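Local coordinates for cysteine protease (Xylella fastidiosa, PDB 3OIS), which is probably a papain-family cysteine peptidase that cleaves peptide bonds in proteins, and binds uridine diphosphate, at residues A[203-215]-A[227-241]. Numbering follows the deposited sequence.
Sequences PFVFGFSVYNSWV and PTKNDTLEGGHAVLC
D231 OD2 is gripped from opposite faces of its carboxylate: S213 OG donates to it at 2.6 Å, while the T228 backbone N reaches it from the other side, within the type I turn 228-231. The turn leads into an antiparallel ladder, strand 204-211 against 233-241, in the sheet of a papain-like fold, and shows how side chains carry on a strand pairing where the regular ladder ends. Just beyond the last bridge, N212, already in helix 212-215, holds T232 by its backbone and its side-chain amide. Its N donates to T232 O, and its OD1 accepts the N-H of T232, N to O 2.7 Å, the donor standing above the amide plane. Placing CG between the backbone N and the carbonyl carbon (chi1 72°) turns OD1 toward the backbone of T232.

A classic beta bulge, E234 and G235 opposite V210, shifts the register by one: V210 O takes a bond from E234 N (2.8 Å) and a weak one from G235 N. Just past it, the Y211 ring is sandwiched, with P227 CB over one face, 3.9 Å from the centroid, and L233 CA over the other.

Farther along, F204, F206 and F208 share one face with V239 and C241, a face that helix 271-274 also touches. V239 CG2 lies 3.6 Å from F206 CE1 and also meets F208 CE1. At the far end C241 CB sits over the F204 ring, and C241 SG lies obliquely to it, 3.5 Å from F204 CZ.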
ATOM      1  N   PRO A 203       9.013  -7.687  -2.304  1.00 16.33           N
ATOM      2  CA  PRO A 203       7.604  -7.467  -1.921  1.00 15.45           C
ATOM      3  C   PRO A 203       6.868  -6.749  -3.067  1.00 16.37           C
ATOM      4  O   PRO A 203       7.503  -6.086  -3.903  1.00 16.90           O
ATOM      5  CB  PRO A 203       7.716  -6.460  -0.784  1.00 17.70           C
ATOM      6  CG  PRO A 203       8.972  -6.630  -0.290  1.00 21.34           C
ATOM      7  CD  PRO A 203       9.857  -6.749  -1.571  1.00 17.96           C
ATOM      8  N   PHE A 204       5.516  -6.790  -2.989  1.00 13.46           N
ATOM      9  CA  PHE A 204       4.749  -5.976  -3.966  1.00 13.76           C
ATOM     10  C   PHE A 204       3.590  -5.321  -3.238  1.00 13.18           C
ATOM     11  O   PHE A 204       3.181  -5.775  -2.163  1.00 13.99           O
ATOM     12  CB  PHE A 204       4.251  -6.915  -5.118  1.00 13.36           C
ATOM     13  CG  PHE A 204       3.426  -8.062  -4.667  1.00 14.60           C
ATOM     14  CD1 PHE A 204       2.045  -7.936  -4.465  1.00 12.61           C
ATOM     15  CD2 PHE A 204       3.984  -9.343  -4.584  1.00 12.24           C
ATOM     16  CE1 PHE A 204       1.288  -9.018  -4.020  1.00 15.12           C
ATOM     17  CE2 PHE A 204       3.172 -10.475  -4.193  1.00 13.40           C
ATOM     18  CZ  PHE A 204       1.821 -10.290  -3.955  1.00 13.17           C
ATOM     19  N   VAL A 205       3.129  -4.214  -3.810  1.00 13.53           N
ATOM     20  CA  VAL A 205       1.952  -3.533  -3.281  0.50 12.52           C
ATOM     21  C   VAL A 205       0.807  -3.866  -4.177  1.00 13.89           C
ATOM     22  O   VAL A 205       1.012  -4.131  -5.362  1.00 13.51           O
ATOM     23  CB  VAL A 205       2.072  -1.996  -3.233  0.50 11.79           C
ATOM     24  CG1 VAL A 205       3.082  -1.580  -2.167  0.50 10.66           C
ATOM     25  CG2 VAL A 205       2.356  -1.434  -4.627  0.50  9.17           C
ATOM     26  N   PHE A 206      -0.385  -3.948  -3.566  1.00 12.82           N
ATOM     27  CA  PHE A 206      -1.599  -4.140  -4.348  1.00 11.24           C
ATOM     28  C   PHE A 206      -2.786  -3.625  -3.626  1.00 11.41           C
ATOM     29  O   PHE A 206      -2.691  -3.233  -2.463  1.00 11.40           O
ATOM     30  CB  PHE A 206      -1.796  -5.616  -4.696  1.00 11.58           C
ATOM     31  CG  PHE A 206      -2.204  -6.465  -3.526  1.00 10.98           C
ATOM     32  CD1 PHE A 206      -1.224  -6.841  -2.550  1.00 13.45           C
ATOM     33  CD2 PHE A 206      -3.513  -6.849  -3.362  1.00 13.80           C
ATOM     34  CE1 PHE A 206      -1.637  -7.673  -1.444  1.00 12.22           C
ATOM     35  CE2 PHE A 206      -3.967  -7.635  -2.277  1.00 12.27           C
ATOM     36  CZ  PHE A 206      -3.016  -8.092  -1.318  1.00 13.98           C
ATOM     37  N   GLY A 207      -3.905  -3.546  -4.356  1.00 11.93           N
ATOM     38  CA  GLY A 207      -5.138  -2.945  -3.874  1.00 11.75           C
ATOM     39  C   GLY A 207      -6.180  -4.043  -3.743  1.00 11.61           C
ATOM     40  O   GLY A 207      -6.175  -5.052  -4.485  1.00 10.95           O
ATOM     41  N   PHE A 208      -7.106  -3.942  -2.818  1.00 12.17           N
ATOM     42  CA  PHE A 208      -8.150  -4.916  -2.811  1.00 13.06           C
ATOM     43  C   PHE A 208      -9.459  -4.359  -2.217  1.00 12.43           C
ATOM     44  O   PHE A 208      -9.455  -3.349  -1.454  1.00 13.99           O
ATOM     45  CB  PHE A 208      -7.708  -6.202  -2.051  1.00 14.56           C
ATOM     46  CG  PHE A 208      -7.398  -6.022  -0.577  1.00 14.97           C
ATOM     47  CD1 PHE A 208      -6.152  -5.492  -0.125  1.00 11.67           C
ATOM     48  CD2 PHE A 208      -8.334  -6.443   0.385  1.00 15.04           C
ATOM     49  CE1 PHE A 208      -5.865  -5.446   1.276  1.00 12.62           C
ATOM     50  CE2 PHE A 208      -8.041  -6.401   1.774  1.00 14.91           C
ATOM     51  CZ  PHE A 208      -6.830  -5.855   2.214  1.00 13.11           C
ATOM     52  N   SER A 209     -10.563  -5.032  -2.508  1.00 13.24           N
ATOM     53  CA  SER A 209     -11.830  -4.634  -1.863  1.00 12.76           C
ATOM     54  C   SER A 209     -11.930  -5.266  -0.516  1.00 12.02           C
ATOM     55  O   SER A 209     -11.685  -6.488  -0.390  1.00 14.56           O
ATOM     56  CB  SER A 209     -13.010  -5.075  -2.728  1.00 11.28           C
ATOM     57  OG  SER A 209     -12.993  -4.287  -3.924  1.00 17.58           O
ATOM     58  N   VAL A 210     -12.410  -4.480   0.422  1.00 11.80           N
ATOM     59  CA  VAL A 210     -12.586  -4.906   1.834  1.00 13.42           C
ATOM     60  C   VAL A 210     -14.053  -5.121   2.153  1.00 13.50           C
ATOM     61  O   VAL A 210     -14.876  -4.268   1.768  1.00 15.11           O
ATOM     62  CB  VAL A 210     -12.001  -3.852   2.804  1.00 14.79           C
ATOM     63  CG1 VAL A 210     -12.364  -4.183   4.279  1.00 15.90           C
ATOM     64  CG2 VAL A 210     -10.543  -3.720   2.565  1.00 17.77           C
ATOM     65  N   TYR A 211     -14.418  -6.273   2.787  1.00 13.63           N
ATOM     66  CA  TYR A 211     -15.841  -6.590   3.061  1.00 12.50           C
ATOM     67  C   TYR A 211     -16.059  -6.665   4.577  1.00 13.77           C
ATOM     68  O   TYR A 211     -15.084  -6.859   5.359  1.00 12.18           O
ATOM     69  CB  TYR A 211     -16.199  -7.946   2.426  1.00 13.24           C
ATOM     70  CG  TYR A 211     -16.340  -7.815   0.933  1.00 12.97           C
ATOM     71  CD1 TYR A 211     -17.636  -7.701   0.364  1.00 13.87           C
ATOM     72  CD2 TYR A 211     -15.236  -7.716   0.107  1.00 13.63           C
ATOM     73  CE1 TYR A 211     -17.782  -7.593  -0.982  1.00 13.60           C
ATOM     74  CE2 TYR A 211     -15.391  -7.589  -1.253  1.00 13.47           C
ATOM     75  CZ  TYR A 211     -16.671  -7.535  -1.785  1.00 12.92           C
ATOM     76  OH  TYR A 211     -16.851  -7.341  -3.135  1.00 14.63           O
ATOM     77  N   ASN A 212     -17.338  -6.524   4.976  1.00 13.18           N
ATOM     78  CA  ASN A 212     -17.652  -6.518   6.420  1.00 13.67           C
ATOM     79  C   ASN A 212     -17.324  -7.905   7.063  1.00 15.22           C
ATOM     80  O   ASN A 212     -17.226  -8.015   8.293  1.00 15.17           O
ATOM     81  CB  ASN A 212     -19.135  -6.225   6.619  1.00 15.39           C
ATOM     82  CG  ASN A 212     -19.995  -7.402   6.216  1.00 18.12           C
ATOM     83  OD1 ASN A 212     -19.831  -7.968   5.143  1.00 17.93           O
ATOM     84  ND2 ASN A 212     -20.878  -7.845   7.120  1.00 29.00           N
ATOM     85  N   SER A 213     -17.128  -8.938   6.250  1.00 15.94           N
ATOM     86  CA  SER A 213     -16.806 -10.269   6.853  1.00 16.84           C
ATOM     87  C   SER A 213     -15.405 -10.279   7.502  1.00 16.74           C
ATOM     88  O   SER A 213     -15.057 -11.172   8.340  1.00 18.40           O
ATOM     89  CB  SER A 213     -16.914 -11.346   5.818  1.00 13.63           C
ATOM     90  OG  SER A 213     -16.308 -11.038   4.576  1.00 15.72           O
ATOM     91  N   TRP A 214     -14.552  -9.339   7.081  1.00 15.29           N
ATOM     92  CA  TRP A 214     -13.237  -9.158   7.765  1.00 15.17           C
ATOM     93  C   TRP A 214     -13.295  -8.000   8.813  1.00 16.32           C
ATOM     94  O   TRP A 214     -12.892  -8.177   9.975  1.00 13.89           O
ATOM     95  CB  TRP A 214     -12.150  -8.882   6.681  1.00 15.19           C
ATOM     96  CG  TRP A 214     -10.757  -8.729   7.241  1.00 16.29           C
ATOM     97  CD1 TRP A 214     -10.212  -9.400   8.341  1.00 15.32           C
ATOM     98  CD2 TRP A 214      -9.768  -7.832   6.774  1.00 12.51           C
ATOM     99  NE1 TRP A 214      -8.897  -8.981   8.532  1.00 14.81           N
ATOM    100  CE2 TRP A 214      -8.588  -8.034   7.564  1.00 14.92           C
ATOM    101  CE3 TRP A 214      -9.703  -6.918   5.695  1.00 11.99           C
ATOM    102  CZ2 TRP A 214      -7.411  -7.291   7.341  1.00 13.52           C
ATOM    103  CZ3 TRP A 214      -8.576  -6.252   5.452  1.00 10.81           C
ATOM    104  CH2 TRP A 214      -7.412  -6.383   6.271  1.00 13.19           C
ATOM    105  N   VAL A 215     -13.835  -6.819   8.424  1.00 14.20           N
ATOM    106  CA  VAL A 215     -13.693  -5.634   9.240  1.00 12.95           C
ATOM    107  C   VAL A 215     -14.884  -5.320  10.088  1.00 14.39           C
ATOM    108  O   VAL A 215     -14.831  -4.384  10.863  1.00 15.80           O
ATOM    109  CB  VAL A 215     -13.369  -4.338   8.392  1.00 12.70           C
ATOM    110  CG1 VAL A 215     -12.062  -4.509   7.658  1.00 15.28           C
ATOM    111  CG2 VAL A 215     -14.476  -4.028   7.381  1.00 12.78           C
ATOM    112  N   PRO A 227     -14.803 -13.471   0.679  1.00 17.84           N
ATOM    113  CA  PRO A 227     -16.101 -12.800   0.745  1.00 18.41           C
ATOM    114  C   PRO A 227     -17.132 -13.648   0.016  1.00 18.83           C
ATOM    115  O   PRO A 227     -16.782 -14.475  -0.900  1.00 19.05           O
ATOM    116  CB  PRO A 227     -15.883 -11.472  -0.065  1.00 17.34           C
ATOM    117  CG  PRO A 227     -14.386 -11.212   0.057  1.00 18.54           C
ATOM    118  CD  PRO A 227     -13.793 -12.660  -0.018  1.00 18.85           C
ATOM    119  N   THR A 228     -18.373 -13.478   0.445  1.00 19.26           N
ATOM    120  CA  THR A 228     -19.539 -14.021  -0.246  1.00 20.65           C
ATOM    121  C   THR A 228     -20.484 -12.901  -0.616  1.00 20.82           C
ATOM    122  O   THR A 228     -20.380 -11.762  -0.125  1.00 19.57           O
ATOM    123  CB  THR A 228     -20.334 -14.991   0.650  1.00 21.89           C
ATOM    124  OG1 THR A 228     -20.904 -14.234   1.731  1.00 20.61           O
ATOM    125  CG2 THR A 228     -19.357 -16.118   1.186  1.00 20.14           C
ATOM    126  N   LYS A 229     -21.444 -13.242  -1.467  1.00 21.70           N
ATOM    127  CA  LYS A 229     -22.391 -12.235  -1.954  1.00 22.57           C
ATOM    128  C   LYS A 229     -23.386 -11.778  -0.844  1.00 23.02           C
ATOM    129  O   LYS A 229     -24.162 -10.829  -1.041  1.00 24.92           O
ATOM    130  CB  LYS A 229     -23.141 -12.753  -3.209  1.00 22.78           C
ATOM    131  CG  LYS A 229     -22.330 -12.831  -4.430  1.00 24.97           C
ATOM    132  CD  LYS A 229     -23.096 -13.506  -5.623  1.00 33.14           C
ATOM    133  CE  LYS A 229     -22.218 -13.468  -6.853  1.00 36.27           C
ATOM    134  NZ  LYS A 229     -22.855 -13.886  -8.160  1.00 39.10           N
ATOM    135  N   ASN A 230     -23.353 -12.417   0.322  1.00 21.67           N
ATOM    136  CA  ASN A 230     -24.072 -11.923   1.473  1.00 21.23           C
ATOM    137  C   ASN A 230     -23.345 -10.828   2.258  1.00 21.00           C
ATOM    138  O   ASN A 230     -23.922 -10.268   3.178  1.00 20.19           O
ATOM    139  CB  ASN A 230     -24.428 -13.068   2.450  1.00 23.10           C
ATOM    140  CG  ASN A 230     -25.170 -14.168   1.734  1.00 27.23           C
ATOM    141  OD1 ASN A 230     -26.209 -13.900   1.113  1.00 32.58           O
ATOM    142  ND2 ASN A 230     -24.549 -15.343   1.634  1.00 33.66           N
ATOM    143  N   ASP A 231     -22.064 -10.625   1.952  1.00 19.65           N
ATOM    144  CA  ASP A 231     -21.272  -9.667   2.692  1.00 17.75           C
ATOM    145  C   ASP A 231     -21.529  -8.288   2.129  1.00 18.59           C
ATOM    146  O   ASP A 231     -22.235  -8.136   1.098  1.00 21.49           O
ATOM    147  CB  ASP A 231     -19.780  -9.983   2.528  1.00 19.55           C
ATOM    148  CG  ASP A 231     -19.339 -11.236   3.271  1.00 19.22           C
ATOM    149  OD1 ASP A 231     -20.088 -11.657   4.184  1.00 20.18           O
ATOM    150  OD2 ASP A 231     -18.220 -11.703   2.936  1.00 17.54           O
ATOM    151  N   THR A 232     -21.006  -7.264   2.763  1.00 16.91           N
ATOM    152  CA  THR A 232     -21.069  -5.886   2.184  0.50 18.03           C
ATOM    153  C   THR A 232     -19.680  -5.288   1.875  1.00 16.92           C
ATOM    154  O   THR A 232     -18.729  -5.364   2.666  1.00 16.07           O
ATOM    155  CB  THR A 232     -21.923  -4.942   3.081  0.50 18.68           C
ATOM    156  OG1 THR A 232     -21.685  -3.534   2.797  0.50 22.31           O
ATOM    157  CG2 THR A 232     -21.642  -5.220   4.499  0.50 20.37           C
ATOM    158  N   LEU A 233     -19.555  -4.670   0.711  1.00 16.77           N
ATOM    159  CA  LEU A 233     -18.338  -3.921   0.375  1.00 15.74           C
ATOM    160  C   LEU A 233     -18.218  -2.710   1.257  1.00 15.80           C
ATOM    161  O   LEU A 233     -19.166  -1.858   1.331  1.00 15.47           O
ATOM    162  CB  LEU A 233     -18.399  -3.533  -1.132  1.00 13.77           C
ATOM    163  CG  LEU A 233     -17.179  -2.672  -1.636  1.00 16.82           C
ATOM    164  CD1 LEU A 233     -15.925  -3.494  -1.595  1.00 17.31           C
ATOM    165  CD2 LEU A 233     -17.439  -2.320  -3.147  1.00 16.92           C
ATOM    166  N   GLU A 234     -17.096  -2.592   1.956  1.00 16.25           N
ATOM    167  CA  GLU A 234     -16.787  -1.419   2.823  1.00 16.92           C
ATOM    168  C   GLU A 234     -15.805  -0.398   2.250  1.00 17.65           C
ATOM    169  O   GLU A 234     -15.790   0.803   2.649  1.00 17.67           O
ATOM    170  CB  GLU A 234     -16.225  -1.877   4.175  1.00 18.60           C
ATOM    171  CG  GLU A 234     -17.203  -2.853   4.928  1.00 21.49           C
ATOM    172  CD  GLU A 234     -18.550  -2.187   5.265  1.00 28.60           C
ATOM    173  OE1 GLU A 234     -18.584  -0.995   5.653  1.00 33.11           O
ATOM    174  OE2 GLU A 234     -19.583  -2.821   5.115  1.00 31.48           O
ATOM    175  N   GLY A 235     -14.925  -0.837   1.366  1.00 15.27           N
ATOM    176  CA  GLY A 235     -13.964   0.170   0.843  1.00 15.20           C
ATOM    177  C   GLY A 235     -12.833  -0.528   0.085  1.00 11.45           C
ATOM    178  O   GLY A 235     -12.869  -1.722  -0.040  1.00 13.44           O
ATOM    179  N   GLY A 236     -11.920   0.286  -0.434  1.00 12.71           N
ATOM    180  CA  GLY A 236     -10.755  -0.119  -1.196  1.00 11.81           C
ATOM    181  C   GLY A 236      -9.508   0.133  -0.363  1.00 10.67           C
ATOM    182  O   GLY A 236      -9.311   1.258   0.078  1.00 11.72           O
ATOM    183  N   HIS A 237      -8.695  -0.918  -0.188  1.00 11.17           N
ATOM    184  CA  HIS A 237      -7.492  -0.808   0.649  1.00 11.99           C
ATOM    185  C   HIS A 237      -6.275  -1.188  -0.169  1.00 11.36           C
ATOM    186  O   HIS A 237      -6.445  -1.831  -1.205  1.00 14.35           O
ATOM    187  CB  HIS A 237      -7.601  -1.673   1.924  1.00 12.36           C
ATOM    188  CG  HIS A 237      -6.669  -1.246   2.994  1.00 13.71           C
ATOM    189  ND1 HIS A 237      -6.061  -2.106   3.899  1.00 16.23           N
ATOM    190  CD2 HIS A 237      -6.263  -0.010   3.326  1.00  8.97           C
ATOM    191  CE1 HIS A 237      -5.323  -1.402   4.733  1.00  8.88           C
ATOM    192  NE2 HIS A 237      -5.415  -0.129   4.400  1.00 13.18           N
ATOM    193  N   ALA A 238      -5.079  -0.819   0.300  1.00 12.47           N
ATOM    194  CA  ALA A 238      -3.830  -1.224  -0.409  1.00 13.29           C
ATOM    195  C   ALA A 238      -2.807  -1.511   0.663  1.00 11.53           C
ATOM    196  O   ALA A 238      -2.782  -0.822   1.703  1.00 10.84           O
ATOM    197  CB  ALA A 238      -3.340  -0.132  -1.335  1.00 13.37           C
ATOM    198  N   VAL A 239      -2.036  -2.589   0.400  1.00 11.40           N
ATOM    199  CA  VAL A 239      -1.053  -3.045   1.426  1.00 10.13           C
ATOM    200  C   VAL A 239       0.189  -3.526   0.716  1.00 11.38           C
ATOM    201  O   VAL A 239       0.249  -3.641  -0.503  1.00 12.90           O
ATOM    202  CB  VAL A 239      -1.657  -4.241   2.230  1.00 12.21           C
ATOM    203  CG1 VAL A 239      -2.881  -3.774   3.022  1.00 10.99           C
ATOM    204  CG2 VAL A 239      -2.079  -5.360   1.281  1.00 12.77           C
ATOM    205  N   LEU A 240       1.236  -3.775   1.504  1.00 10.86           N
ATOM    206  CA  LEU A 240       2.455  -4.444   1.011  1.00 12.57           C
ATOM    207  C   LEU A 240       2.337  -5.960   1.315  1.00 11.78           C
ATOM    208  O   LEU A 240       2.066  -6.360   2.473  1.00 15.00           O
ATOM    209  CB  LEU A 240       3.689  -3.851   1.732  1.00 13.00           C
ATOM    210  CG  LEU A 240       5.043  -4.412   1.191  1.00 12.58           C
ATOM    211  CD1 LEU A 240       5.379  -3.648  -0.134  1.00 11.44           C
ATOM    212  CD2 LEU A 240       6.143  -4.170   2.279  1.00 12.01           C
ATOM    213  N   CYS A 241       2.563  -6.818   0.305  1.00 11.16           N
ATOM    214  CA  CYS A 241       2.590  -8.239   0.546  1.00 11.37           C
ATOM    215  C   CYS A 241       4.028  -8.724   0.773  1.00 11.78           C
ATOM    216  O   CYS A 241       4.917  -8.355   0.055  1.00 13.35           O
ATOM    217  CB  CYS A 241       2.016  -8.949  -0.708  1.00 10.89           C
ATOM    218  SG  CYS A 241       2.007 -10.760  -0.529  1.00 15.26           S
TER
HETATM  219  O   HOH W   1     -22.188 -10.724   5.759  1.00 33.35           O